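Local coordinates for Aac(6')-ib (Escherichia coli, PDB 2BUE), which probably transfers the acetyl group of acetyl-CoA to the 6'-amino group of aminoglycosides such as kanamycin B, giving antibiotic resistance, at residues I90-L99 against D111-A122. The protein carries 2 engineered substitutions. Sequence-based numbering, arbitrary orientation.
Sequences IGYAQSYVAL and DPGVRGIDQLLA. With RIO (ribostamycin), chain C.
Gln94 and Asp118, a hydrogen-bonded pair of antiparallel strands in the central sheet of this GNAT fold, illustrate how matched polar ends make a sheet face a ligand site. Backbone bonds joining Tyr92 to Leu120, Gln94 to Asp118 and Tyr96 to Gly116 satisfy these residues' N-H and C=O groups, while Ala93, Ser95 and Val97 pair with strand 78-85. Leu121 N donates to coenzyme A and Gln119 O accepts from it. Both ends of the Gln94 amide are bonded: OE1 accepts from Tyr92 OH (2.8 Å) on an in-plane lone pair, which fixes the amide flip. Its NE2 donates to Asp118 OD2 (2.9 Å) and ribostamycin O3 (3.2 Å). OD2 is met from above the carboxylate plane, the flat groups turned 71° apart. Asp118 OD1 accepts from the antibiotic's N2 and N3, both at 2.8 Å. Tyr96, its CG between backbone N and carbonyl carbon (chi1 58°), lays a ring face on Gly116 CA, a CH-pi contact, with ribostamycin N1 over the opposite face. Its hydroxyl bonds Gln153 and a water near Ile117 O. Ala98 N and Arg115 NH1 hydrogen-bond to Val114 O from opposite faces of its plane, and NH1 also donates to Pro112 O at 2.7 Å.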
loop_
_atom_site.group_PDB
_atom_site.type_symbol
_atom_site.label_atom_id
_atom_site.label_comp_id
_atom_site.label_asym_id
_atom_site.label_seq_id
_atom_site.Cartn_x
_atom_site.Cartn_y
_atom_site.Cartn_z
ATOM N N ILE A 90 -7.389 7.014 9.677
ATOM C CA ILE A 90 -8.292 6.935 8.531
ATOM C C ILE A 90 -7.959 5.841 7.503
ATOM O O ILE A 90 -8.673 5.657 6.515
ATOM C CB ILE A 90 -8.432 8.315 7.812
ATOM C CG1 ILE A 90 -7.070 8.795 7.281
ATOM C CG2 ILE A 90 -9.054 9.325 8.759
ATOM C CD1 ILE A 90 -7.090 9.487 5.928
ATOM N N GLY A 91 -6.891 5.097 7.734
ATOM C CA GLY A 91 -6.586 4.022 6.804
ATOM C C GLY A 91 -5.372 3.228 7.218
ATOM O O GLY A 91 -4.703 3.553 8.221
ATOM N N TYR A 92 -5.101 2.199 6.429
ATOM C CA TYR A 92 -3.982 1.305 6.660
ATOM C C TYR A 92 -3.123 1.328 5.401
ATOM O O TYR A 92 -3.655 1.348 4.296
ATOM C CB TYR A 92 -4.476 -0.130 6.912
ATOM C CG TYR A 92 -3.368 -1.160 6.864
ATOM C CD1 TYR A 92 -2.608 -1.453 8.004
ATOM C CD2 TYR A 92 -3.078 -1.856 5.672
ATOM C CE1 TYR A 92 -1.573 -2.412 7.953
ATOM C CE2 TYR A 92 -2.029 -2.814 5.603
ATOM C CZ TYR A 92 -1.289 -3.073 6.767
ATOM O OH TYR A 92 -0.279 -4.005 6.750
ATOM N N ALA A 93 -1.806 1.301 5.563
ATOM C CA ALA A 93 -0.929 1.135 4.410
ATOM C C ALA A 93 0.227 0.222 4.789
ATOM O O ALA A 93 0.485 -0.025 5.984
ATOM C CB ALA A 93 -0.422 2.502 3.900
ATOM N N GLN A 94 0.900 -0.296 3.779
ATOM C CA GLN A 94 2.105 -1.087 4.033
ATOM C C GLN A 94 3.074 -0.858 2.897
ATOM O O GLN A 94 2.648 -0.582 1.757
ATOM C CB GLN A 94 1.780 -2.574 4.192
ATOM C CG GLN A 94 1.037 -3.168 2.985
ATOM C CD GLN A 94 0.718 -4.643 3.155
ATOM O OE1 GLN A 94 0.393 -5.113 4.261
ATOM N NE2 GLN A 94 0.758 -5.375 2.048
ATOM N N SER A 95 4.367 -0.910 3.221
ATOM C CA SER A 95 5.402 -0.935 2.203
ATOM C C SER A 95 6.187 -2.244 2.341
ATOM O O SER A 95 6.270 -2.825 3.437
ATOM C CB SER A 95 6.348 0.267 2.323
ATOM O OG SER A 95 7.007 0.284 3.582
ATOM N N TYR A 96 6.784 -2.708 1.252
ATOM C CA TYR A 96 7.518 -3.963 1.305
ATOM C C TYR A 96 8.740 -3.899 0.407
ATOM O O TYR A 96 8.768 -3.135 -0.581
ATOM C CB TYR A 96 6.617 -5.199 0.991
ATOM C CG TYR A 96 5.961 -5.121 -0.374
ATOM C CD1 TYR A 96 6.650 -5.575 -1.512
ATOM C CD2 TYR A 96 4.658 -4.599 -0.530
ATOM C CE1 TYR A 96 6.085 -5.486 -2.789
ATOM C CE2 TYR A 96 4.082 -4.516 -1.840
ATOM C CZ TYR A 96 4.806 -4.956 -2.940
ATOM O OH TYR A 96 4.297 -4.892 -4.219
ATOM N N VAL A 97 9.758 -4.676 0.774
ATOM C CA VAL A 97 10.913 -4.853 -0.101
ATOM C C VAL A 97 10.537 -5.921 -1.127
ATOM O O VAL A 97 10.359 -7.091 -0.788
ATOM C CB VAL A 97 12.175 -5.283 0.711
ATOM C CG1 VAL A 97 13.369 -5.511 -0.255
ATOM C CG2 VAL A 97 12.509 -4.196 1.754
ATOM N N ALA A 98 10.461 -5.533 -2.399
ATOM C CA ALA A 98 9.983 -6.462 -3.427
ATOM C C ALA A 98 10.875 -7.728 -3.558
ATOM O O ALA A 98 10.372 -8.838 -3.638
ATOM C CB ALA A 98 9.854 -5.737 -4.769
ATOM N N LEU A 99 12.195 -7.541 -3.563
ATOM C CA LEU A 99 13.137 -8.658 -3.636
ATOM C C LEU A 99 12.971 -9.643 -2.447
ATOM O O LEU A 99 13.244 -10.853 -2.587
ATOM C CB LEU A 99 14.555 -8.092 -3.722
ATOM C CG LEU A 99 15.706 -9.014 -4.105
ATOM C CD1 LEU A 99 15.499 -9.500 -5.514
ATOM C CD2 LEU A 99 17.021 -8.242 -3.994
ATOM N N ASP A 111 16.548 -5.689 -8.061
ATOM C CA ASP A 111 16.989 -4.450 -7.411
ATOM C C ASP A 111 16.464 -4.396 -5.966
ATOM O O ASP A 111 15.272 -4.285 -5.760
ATOM C CB ASP A 111 16.502 -3.245 -8.230
ATOM C CG ASP A 111 16.878 -1.893 -7.609
ATOM O OD1 ASP A 111 17.539 -1.840 -6.532
ATOM O OD2 ASP A 111 16.546 -0.859 -8.231
ATOM N N PRO A 112 17.361 -4.469 -4.960
ATOM C CA PRO A 112 16.867 -4.495 -3.577
ATOM C C PRO A 112 16.287 -3.137 -3.123
ATOM O O PRO A 112 15.716 -3.053 -2.019
ATOM C CB PRO A 112 18.132 -4.825 -2.765
ATOM C CG PRO A 112 19.226 -4.231 -3.533
ATOM C CD PRO A 112 18.836 -4.463 -5.012
ATOM N N GLY A 113 16.448 -2.101 -3.955
ATOM C CA GLY A 113 15.930 -0.752 -3.687
ATOM C C GLY A 113 14.459 -0.561 -4.047
ATOM O O GLY A 113 13.859 0.484 -3.742
ATOM N N VAL A 114 13.884 -1.558 -4.726
ATOM C CA VAL A 114 12.487 -1.462 -5.143
ATOM C C VAL A 114 11.555 -1.717 -3.936
ATOM O O VAL A 114 11.734 -2.702 -3.203
ATOM C CB VAL A 114 12.171 -2.430 -6.316
ATOM C CG1 VAL A 114 10.686 -2.348 -6.675
ATOM C CG2 VAL A 114 13.045 -2.084 -7.534
ATOM N N ARG A 115 10.596 -0.813 -3.715
ATOM C CA ARG A 115 9.619 -0.949 -2.626
ATOM C C ARG A 115 8.230 -0.974 -3.237
ATOM O O ARG A 115 7.980 -0.226 -4.179
ATOM C CB ARG A 115 9.664 0.235 -1.663
ATOM C CG ARG A 115 11.020 0.444 -1.017
ATOM C CD ARG A 115 11.229 -0.551 0.144
ATOM N NE ARG A 115 12.595 -0.417 0.663
ATOM C CZ ARG A 115 13.652 -1.031 0.135
ATOM N NH1 ARG A 115 13.521 -1.827 -0.930
ATOM N NH2 ARG A 115 14.853 -0.841 0.662
ATOM N N GLY A 116 7.353 -1.835 -2.721
ATOM C CA GLY A 116 5.968 -1.790 -3.176
ATOM C C GLY A 116 5.083 -1.267 -2.064
ATOM O O GLY A 116 5.482 -1.254 -0.891
ATOM N N ILE A 117 3.881 -0.854 -2.424
ATOM C CA ILE A 117 2.916 -0.361 -1.446
ATOM C C ILE A 117 1.525 -0.958 -1.685
ATOM O O ILE A 117 1.171 -1.321 -2.831
ATOM C CB ILE A 117 2.833 1.177 -1.454
ATOM C CG1 ILE A 117 2.441 1.700 -2.855
ATOM C CG2 ILE A 117 4.197 1.789 -1.029
ATOM C CD1 ILE A 117 2.081 3.220 -2.879
ATOM N N ASP A 118 0.757 -1.005 -0.602
ATOM C CA ASP A 118 -0.682 -1.371 -0.650
ATOM C C ASP A 118 -1.346 -0.495 0.392
ATOM O O ASP A 118 -0.719 -0.128 1.388
ATOM C CB ASP A 118 -0.890 -2.833 -0.264
ATOM C CG ASP A 118 -0.093 -3.794 -1.127
ATOM O OD1 ASP A 118 -0.487 -4.025 -2.285
ATOM O OD2 ASP A 118 0.920 -4.309 -0.624
ATOM N N GLN A 119 -2.602 -0.122 0.173
ATOM C CA GLN A 119 -3.272 0.722 1.157
ATOM C C GLN A 119 -4.786 0.695 1.009
ATOM O O GLN A 119 -5.329 0.232 -0.006
ATOM C CB GLN A 119 -2.747 2.177 1.114
ATOM C CG GLN A 119 -3.274 3.024 -0.008
ATOM C CD GLN A 119 -2.818 2.576 -1.352
ATOM O OE1 GLN A 119 -1.634 2.270 -1.560
ATOM N NE2 GLN A 119 -3.750 2.566 -2.309
ATOM N N LEU A 120 -5.437 1.135 2.072
ATOM C CA LEU A 120 -6.897 1.186 2.112
ATOM C C LEU A 120 -7.328 2.364 2.991
ATOM O O LEU A 120 -6.640 2.732 3.951
ATOM C CB LEU A 120 -7.473 -0.134 2.647
ATOM C CG LEU A 120 -7.111 -0.504 4.100
ATOM C CD1 LEU A 120 -8.152 0.057 5.084
ATOM C CD2 LEU A 120 -6.964 -2.017 4.267
ATOM N N LEU A 121 -8.479 2.934 2.642
ATOM C CA LEU A 121 -9.142 3.934 3.473
ATOM C C LEU A 121 -10.230 3.258 4.316
ATOM O O LEU A 121 -11.080 2.519 3.803
ATOM C CB LEU A 121 -9.781 5.025 2.594
ATOM C CG LEU A 121 -8.817 5.973 1.868
ATOM C CD1 LEU A 121 -9.627 7.004 1.035
ATOM C CD2 LEU A 121 -7.883 6.649 2.887
ATOM N N ALA A 122 -10.213 3.557 5.604
ATOM C CA ALA A 122 -11.076 2.905 6.585
ATOM C C ALA A 122 -12.583 3.170 6.407
ATOM O O ALA A 122 -13.393 2.286 6.689
ATOM C CB ALA A 122 -10.648 3.334 7.990
HETATM O O1 RIO C . -1.739 -7.759 3.453
HETATM C C1 RIO C . -0.688 -8.215 4.316
HETATM C C2 RIO C . -0.325 -9.652 3.921
HETATM O O2 RIO C . -0.553 -9.895 2.517
HETATM C C3 RIO C . 0.655 -9.639 1.783
HETATM O O3 RIO C . 0.545 -8.409 1.037
HETATM C C4 RIO C . 0.826 -8.564 -0.410
HETATM C C5 RIO C . 2.345 -8.440 -0.722
HETATM O O4 RIO C . 3.069 -9.475 -0.080
HETATM C C6 RIO C . 2.677 -8.434 -2.225
HETATM N N1 RIO C . 4.128 -8.130 -2.396
HETATM C C7 RIO C . 1.840 -7.349 -2.956
HETATM C C8 RIO C . 0.334 -7.579 -2.709
HETATM N N2 RIO C . -0.434 -6.569 -3.491
HETATM C C9 RIO C . 0.001 -7.491 -1.179
HETATM O O5 RIO C . -1.404 -7.865 -1.076
HETATM C C10 RIO C . -2.138 -7.080 -0.135
HETATM O O6 RIO C . -2.613 -5.895 -0.726
HETATM C C11 RIO C . -3.663 -6.056 -1.746
HETATM C C12 RIO C . -4.125 -4.625 -2.112
HETATM N N3 RIO C . -3.151 -3.982 -3.007
HETATM C C13 RIO C . -4.854 -6.900 -1.199
HETATM O O7 RIO C . -5.758 -7.157 -2.300
HETATM C C14 RIO C . -4.333 -8.232 -0.605
HETATM O O8 RIO C . -5.409 -9.077 -0.104
HETATM C C15 RIO C . -3.266 -7.969 0.469
HETATM N N4 RIO C . -2.704 -9.207 1.009
HETATM C C16 RIO C . 1.794 -9.630 2.836
HETATM O O9 RIO C . 2.668 -10.695 2.499
HETATM C C17 RIO C . 1.115 -10.051 4.152
HETATM O O10 RIO C . 1.165 -11.503 4.230
HETATM O O HOH W 1 1.996 -3.606 -4.393
HETATM O O HOH W 2 13.269 -4.891 -3.942
#